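PDB 2BNG: MB2760 from Mycobacterium tuberculosis, which hydrolyses long or bulky lipophilic epoxides, such as 9,10-epoxystearic acid and cholesterol 5,6-oxide, to diols in vitro, though its physiological substrates remain unidentified. Local coordinates for residues 73-78 against 91-96; 102-107 against 127-132. All coordinates share one frame; numbering follows the deposited sequence.

Contact 1. Residues 73-78 against 91-96; sequences FEVKIH and RTDALI
Glu74 and Ala94, and Lys76 and Thr92, form the hydrogen-bonded pairs of an antiparallel beta hairpin made by strands 72-83 and 86-97. Four backbone bonds link 73-78 to 91-96. Glu74 N reaches Ala94 O at 3.0 Å, and Thr92 N reaches Lys76 O at 2.9 Å. Phe73-Leu95, Val75-Asp93 and Ile77-Arg91 are the non-hydrogen-bonded pairs.

One polar side-chain bond crosses. His78 NE2 meets Thr92 OG1 at 2.6 Å, with the hydroxyl in the plane of the ring at its edge. Thr92 OG1 stands anti to its carbonyl carbon (chi1 -57°), on the side of the histidine.

On the face of Phe73, Val75 and Ile77, Leu95 CD2 touches the edge of the Phe73 ring at CD1, 3.5 Å away. The Val75 methyl CG1 lies against the polar groups of Arg91 and Asp93, 3.6 Å from Arg91 NE.

Arg91 grips Asp93, assigned as the proton donor, side-on. Arg91 NE donates to Asp93 OD2 at 3.1 Å, and Arg91 NH2 to Asp93 OD1 at 2.9 Å. Arg91 NH2 also forms a salt bridge to Asp122, assigned as the proton acceptor. The arginine thus ties the two active-site carboxylates together, and the two-point grip should limit rotation of the Asp93 carboxylate.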
loop_
_atom_site.group_PDB
_atom_site.type_symbol
_atom_site.label_atom_id
_atom_site.label_comp_id
_atom_site.label_asym_id
_atom_site.label_seq_id
_atom_site.Cartn_x
_atom_site.Cartn_y
_atom_site.Cartn_z
ATOM N N PHE C 73 -25.083 23.377 -23.051
ATOM C CA PHE C 73 -25.599 23.315 -21.694
ATOM C C PHE C 73 -24.533 22.837 -20.735
ATOM O O PHE C 73 -23.751 21.964 -21.072
ATOM C CB PHE C 73 -26.827 22.381 -21.599
ATOM C CG PHE C 73 -27.815 22.533 -22.740
ATOM C CD1 PHE C 73 -28.514 23.715 -22.919
ATOM C CD2 PHE C 73 -28.061 21.470 -23.612
ATOM C CE1 PHE C 73 -29.431 23.851 -23.959
ATOM C CE2 PHE C 73 -28.977 21.592 -24.668
ATOM C CZ PHE C 73 -29.660 22.785 -24.837
ATOM N N GLU C 74 -24.509 23.426 -19.543
ATOM C CA GLU C 74 -23.786 22.850 -18.419
ATOM C C GLU C 74 -24.737 22.589 -17.246
ATOM O O GLU C 74 -25.731 23.317 -17.032
ATOM C CB GLU C 74 -22.584 23.700 -18.013
ATOM C CG GLU C 74 -21.423 23.613 -19.024
ATOM C CD GLU C 74 -20.273 24.562 -18.719
ATOM O OE1 GLU C 74 -20.144 25.032 -17.559
ATOM O OE2 GLU C 74 -19.473 24.842 -19.640
ATOM N N VAL C 75 -24.460 21.515 -16.517
ATOM C CA VAL C 75 -25.297 21.130 -15.406
ATOM C C VAL C 75 -24.396 20.672 -14.288
ATOM O O VAL C 75 -23.527 19.836 -14.462
ATOM C CB VAL C 75 -26.311 20.016 -15.765
ATOM C CG1 VAL C 75 -27.192 19.688 -14.548
ATOM C CG2 VAL C 75 -27.197 20.438 -16.961
ATOM N N LYS C 76 -24.588 21.265 -13.132
ATOM C CA LYS C 76 -23.883 20.847 -11.970
ATOM C C LYS C 76 -24.963 20.531 -10.937
ATOM O O LYS C 76 -25.767 21.400 -10.577
ATOM C CB LYS C 76 -22.934 21.964 -11.563
ATOM C CG LYS C 76 -22.332 21.858 -10.209
ATOM C CD LYS C 76 -21.429 20.717 -10.059
ATOM C CE LYS C 76 -20.446 21.009 -8.919
ATOM N NZ LYS C 76 -20.276 19.910 -7.979
ATOM N N ILE C 77 -25.016 19.263 -10.520
ATOM C CA ILE C 77 -26.004 18.812 -9.542
ATOM C C ILE C 77 -25.368 18.906 -8.162
ATOM O O ILE C 77 -24.358 18.263 -7.914
ATOM C CB ILE C 77 -26.475 17.342 -9.834
ATOM C CG1 ILE C 77 -26.928 17.183 -11.303
ATOM C CG2 ILE C 77 -27.581 16.922 -8.831
ATOM C CD1 ILE C 77 -27.162 15.707 -11.757
ATOM N N HIS C 78 -25.940 19.718 -7.282
ATOM C CA HIS C 78 -25.445 19.852 -5.905
ATOM C C HIS C 78 -26.019 18.789 -4.967
ATOM O O HIS C 78 -25.313 18.267 -4.108
ATOM C CB HIS C 78 -25.751 21.249 -5.355
ATOM C CG HIS C 78 -25.302 22.364 -6.254
ATOM N ND1 HIS C 78 -23.969 22.679 -6.452
ATOM C CD2 HIS C 78 -26.011 23.241 -7.007
ATOM C CE1 HIS C 78 -23.878 23.688 -7.300
ATOM N NE2 HIS C 78 -25.102 24.046 -7.655
ATOM N N ARG C 91 -29.612 22.189 -8.643
ATOM C CA ARG C 91 -28.555 22.360 -9.632
ATOM C C ARG C 91 -28.178 23.811 -9.881
ATOM O O ARG C 91 -28.892 24.748 -9.508
ATOM C CB ARG C 91 -28.921 21.720 -11.001
ATOM C CG ARG C 91 -30.028 20.711 -10.980
ATOM C CD ARG C 91 -30.102 19.891 -12.236
ATOM N NE ARG C 91 -30.524 20.611 -13.430
ATOM C CZ ARG C 91 -31.759 20.589 -13.951
ATOM N NH1 ARG C 91 -32.746 19.896 -13.367
ATOM N NH2 ARG C 91 -32.019 21.266 -15.092
ATOM N N THR C 92 -27.027 23.972 -10.523
ATOM C CA THR C 92 -26.668 25.182 -11.233
ATOM C C THR C 92 -26.571 24.786 -12.705
ATOM O O THR C 92 -25.892 23.824 -13.058
ATOM C CB THR C 92 -25.326 25.750 -10.749
ATOM O OG1 THR C 92 -25.385 25.998 -9.332
ATOM C CG2 THR C 92 -25.032 27.054 -11.436
ATOM N N ASP C 93 -27.289 25.507 -13.556
ATOM C CA ASP C 93 -27.242 25.272 -14.992
ATOM C C ASP C 93 -26.554 26.465 -15.650
ATOM O O ASP C 93 -26.469 27.544 -15.069
ATOM C CB ASP C 93 -28.668 25.111 -15.563
ATOM C CG ASP C 93 -29.283 23.721 -15.290
ATOM O OD1 ASP C 93 -30.222 23.351 -16.028
ATOM O OD2 ASP C 93 -28.852 22.995 -14.354
ATOM N N ALA C 94 -26.085 26.274 -16.869
ATOM C CA ALA C 94 -25.589 27.368 -17.682
ATOM C C ALA C 94 -26.007 27.157 -19.129
ATOM O O ALA C 94 -25.911 26.043 -19.632
ATOM C CB ALA C 94 -24.078 27.454 -17.570
ATOM N N LEU C 95 -26.492 28.218 -19.778
ATOM C CA LEU C 95 -26.689 28.202 -21.231
ATOM C C LEU C 95 -25.568 29.017 -21.859
ATOM O O LEU C 95 -25.244 30.108 -21.382
ATOM C CB LEU C 95 -28.071 28.730 -21.647
ATOM C CG LEU C 95 -29.319 28.094 -20.988
ATOM C CD1 LEU C 95 -30.569 28.869 -21.407
ATOM C CD2 LEU C 95 -29.488 26.599 -21.271
ATOM N N ILE C 96 -24.959 28.469 -22.908
ATOM C CA ILE C 96 -23.817 29.080 -23.578
ATOM C C ILE C 96 -24.189 29.299 -25.016
ATOM O O ILE C 96 -24.534 28.352 -25.706
ATOM C CB ILE C 96 -22.571 28.138 -23.607
ATOM C CG1 ILE C 96 -22.535 27.205 -22.374
ATOM C CG2 ILE C 96 -21.310 28.908 -23.930
ATOM C CD1 ILE C 96 -21.627 27.441 -21.301
#

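Contact 2. Residues 102-107 against 127-132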
loop_
_atom_site.group_PDB
_atom_site.type_symbol
_atom_site.label_atom_id
_atom_site.label_comp_id
_atom_site.label_asym_id
_atom_site.label_seq_id
_atom_site.Cartn_x
_atom_site.Cartn_y
_atom_site.Cartn_z
ATOM N N VAL C 102 -24.697 32.248 -19.560
ATOM C CA VAL C 102 -25.738 32.655 -18.626
ATOM C C VAL C 102 -25.992 31.537 -17.619
ATOM O O VAL C 102 -26.463 30.452 -17.963
ATOM C CB VAL C 102 -27.071 33.016 -19.351
ATOM C CG1 VAL C 102 -28.143 33.447 -18.343
ATOM C CG2 VAL C 102 -26.846 34.103 -20.415
ATOM N N GLN C 103 -25.691 31.827 -16.367
ATOM C CA GLN C 103 -25.699 30.827 -15.326
ATOM C C GLN C 103 -26.743 31.167 -14.264
ATOM O O GLN C 103 -26.885 32.332 -13.870
ATOM C CB GLN C 103 -24.301 30.767 -14.712
ATOM C CG GLN C 103 -24.015 29.559 -13.864
ATOM C CD GLN C 103 -22.517 29.385 -13.653
ATOM O OE1 GLN C 103 -21.791 29.193 -14.583
ATOM N NE2 GLN C 103 -22.066 29.473 -12.443
ATOM N N PHE C 104 -27.450 30.153 -13.786
ATOM C CA PHE C 104 -28.603 30.358 -12.915
ATOM C C PHE C 104 -28.884 29.060 -12.148
ATOM O O PHE C 104 -28.504 27.967 -12.620
ATOM C CB PHE C 104 -29.849 30.769 -13.747
ATOM C CG PHE C 104 -30.130 29.855 -14.932
ATOM C CD1 PHE C 104 -31.028 28.812 -14.819
ATOM C CD2 PHE C 104 -29.495 30.052 -16.163
ATOM C CE1 PHE C 104 -31.300 27.970 -15.919
ATOM C CE2 PHE C 104 -29.740 29.205 -17.245
ATOM C CZ PHE C 104 -30.641 28.161 -17.122
ATOM N N TRP C 105 -29.558 29.156 -11.002
ATOM C CA TRP C 105 -29.949 27.954 -10.309
ATOM C C TRP C 105 -31.196 27.329 -10.952
ATOM O O TRP C 105 -32.038 28.040 -11.526
ATOM C CB TRP C 105 -30.139 28.220 -8.821
ATOM C CG TRP C 105 -31.280 29.204 -8.422
ATOM C CD1 TRP C 105 -31.125 30.491 -7.956
ATOM C CD2 TRP C 105 -32.705 28.946 -8.395
ATOM N NE1 TRP C 105 -32.351 31.048 -7.657
ATOM C CE2 TRP C 105 -33.335 30.124 -7.905
ATOM C CE3 TRP C 105 -33.504 27.830 -8.700
ATOM C CZ2 TRP C 105 -34.725 30.230 -7.751
ATOM C CZ3 TRP C 105 -34.904 27.936 -8.527
ATOM C CH2 TRP C 105 -35.486 29.137 -8.073
ATOM N N VAL C 106 -31.280 25.998 -10.880
ATOM C CA VAL C 106 -32.482 25.256 -11.266
ATOM C C VAL C 106 -32.740 24.153 -10.241
ATOM O O VAL C 106 -31.803 23.458 -9.798
ATOM C CB VAL C 106 -32.341 24.564 -12.625
ATOM C CG1 VAL C 106 -33.650 23.845 -12.987
ATOM C CG2 VAL C 106 -31.964 25.559 -13.702
ATOM N N CYS C 107 -34.010 24.010 -9.874
ATOM C CA CYS C 107 -34.489 22.828 -9.185
ATOM C C CYS C 107 -35.337 22.028 -10.196
ATOM O O CYS C 107 -36.297 22.539 -10.754
ATOM C CB CYS C 107 -35.273 23.215 -7.919
ATOM S SG CYS C 107 -34.168 23.962 -6.609
ATOM N N TYR C 127 -35.636 36.545 -11.892
ATOM C CA TYR C 127 -34.705 37.498 -11.313
ATOM C C TYR C 127 -33.239 36.988 -11.318
ATOM O O TYR C 127 -32.319 37.665 -11.807
ATOM C CB TYR C 127 -35.185 37.868 -9.924
ATOM C CG TYR C 127 -34.249 38.714 -9.112
ATOM C CD1 TYR C 127 -33.906 40.008 -9.506
ATOM C CD2 TYR C 127 -33.729 38.225 -7.919
ATOM C CE1 TYR C 127 -33.049 40.791 -8.734
ATOM C CE2 TYR C 127 -32.884 38.997 -7.128
ATOM C CZ TYR C 127 -32.543 40.276 -7.549
ATOM O OH TYR C 127 -31.702 41.033 -6.772
ATOM N N ASP C 128 -33.052 35.779 -10.790
ATOM C CA ASP C 128 -31.779 35.096 -10.806
ATOM C C ASP C 128 -31.262 34.961 -12.227
ATOM O O ASP C 128 -30.079 35.134 -12.458
ATOM C CB ASP C 128 -31.925 33.717 -10.158
ATOM C CG ASP C 128 -30.633 32.947 -10.142
ATOM O OD1 ASP C 128 -29.703 33.375 -9.450
ATOM O OD2 ASP C 128 -30.532 31.912 -10.807
HETATM N N MSE C 129 -32.153 34.667 -13.171
HETATM C CA MSE C 129 -31.789 34.530 -14.571
HETATM C C MSE C 129 -31.355 35.869 -15.158
HETATM O O MSE C 129 -30.392 35.956 -15.927
HETATM C CB MSE C 129 -32.960 33.975 -15.379
HETATM C CG MSE C 129 -32.662 33.893 -16.871
HETATM SE SE MSE C 129 -32.116 32.181 -17.243
HETATM C CE MSE C 129 -33.863 31.336 -16.495
ATOM N N PHE C 130 -32.096 36.909 -14.811
ATOM C CA PHE C 130 -31.790 38.250 -15.271
ATOM C C PHE C 130 -30.411 38.672 -14.744
ATOM O O PHE C 130 -29.588 39.230 -15.485
ATOM C CB PHE C 130 -32.891 39.237 -14.859
ATOM C CG PHE C 130 -32.629 40.643 -15.307
ATOM C CD1 PHE C 130 -32.645 40.977 -16.667
ATOM C CD2 PHE C 130 -32.333 41.634 -14.380
ATOM C CE1 PHE C 130 -32.370 42.303 -17.090
ATOM C CE2 PHE C 130 -32.067 42.947 -14.783
ATOM C CZ PHE C 130 -32.083 43.287 -16.137
ATOM N N LYS C 131 -30.141 38.357 -13.479
ATOM C CA LYS C 131 -28.814 38.585 -12.904
ATOM C C LYS C 131 -27.725 37.787 -13.602
ATOM O O LYS C 131 -26.607 38.283 -13.771
ATOM C CB LYS C 131 -28.792 38.275 -11.406
ATOM C CG LYS C 131 -29.394 39.374 -10.556
ATOM C CD LYS C 131 -29.239 39.103 -9.058
ATOM C CE LYS C 131 -29.892 37.788 -8.654
ATOM N NZ LYS C 131 -29.504 37.421 -7.271
ATOM N N GLY C 132 -28.055 36.562 -14.002
ATOM C CA GLY C 132 -27.135 35.721 -14.749
ATOM C C GLY C 132 -26.844 36.299 -16.121
ATOM O O GLY C 132 -25.721 36.210 -16.604
HETATM O O HOH W 1 -24.094 34.337 -15.524
HETATM O O HOH W 2 -32.785 30.621 -11.440
#
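Met129 over the Phe104 ring, a Met-aromatic contact, and Asp128 bonded to Trp105 N join helix 126-139 to strand 100-113 in this NTF2-like fold of the limonene-1,2-epoxide hydrolase family. The short segments run nearly antiparallel, with axes 6.9 Å apart. Phe104 also packs on the active-site Asp93, so the contact lies beside the catalytic site.

Met129, a selenomethionine, lies over one face of the Phe104 ring. Met129 SE is 3.8 Å from the centroid of the Phe104 ring and 21° off the normal, displaced toward the rim at CD2. The methyl Met129 CE adds a CH-pi contact, 4.2 Å from the centroid of the Phe104 ring. The Met129 chain leaves with CG anti to the backbone N (chi1 176°) and then bends at chi2 and chi3. This bent chain sets SE and CE over the ring face.

Asp128 reaches the strand with OD2. Trp105 N donates to Asp128 OD2 at 2.9 Å, on the syn side and somewhat out of the carboxylate plane. Water 2 gives a second bond to OD2 and also one to Trp105 O. The Asp128 carboxylate approaches the indole obliquely, nearest Trp105 CD1, with the two planes 28° apart. Trp105 also meets Tyr123 of the second subunit edge-to-face, placing this end of the contact at the subunit interface.

Gly132 brings the helix backbone close to the strand. Gly132 CA makes a CA-H...O contact with Gln103 O at 3.5 Å, and Val102 CG1 packs on the Gly132 carbonyl carbon. Water 1 accepts from Gln103 N at 3.1 Å and donates to Gly132 O at 2.7 Å.

Contact 1 and contact 2 meet through neighbouring strands of one sheet, 86-97 and 100-113, and their centres are about 10 Å apart. Backbone bonds probably join them: Arg91 N to Val106 O at 2.8 Å, and Val102 N to Leu95 O at 2.9 Å. Between these, Asp93 CG packs on Val106 CG2 at 3.6 Å. The Phe104 side chain is about 4 Å from that of Asp93 and about 7 Å from that of Asp122, between nearest atoms. Contact 1 holds Asp93 of the active site and the arginine that links it to Asp122. Contact 2 adds an aromatic ring backed by the helix and, through Trp105, reaches the second subunit.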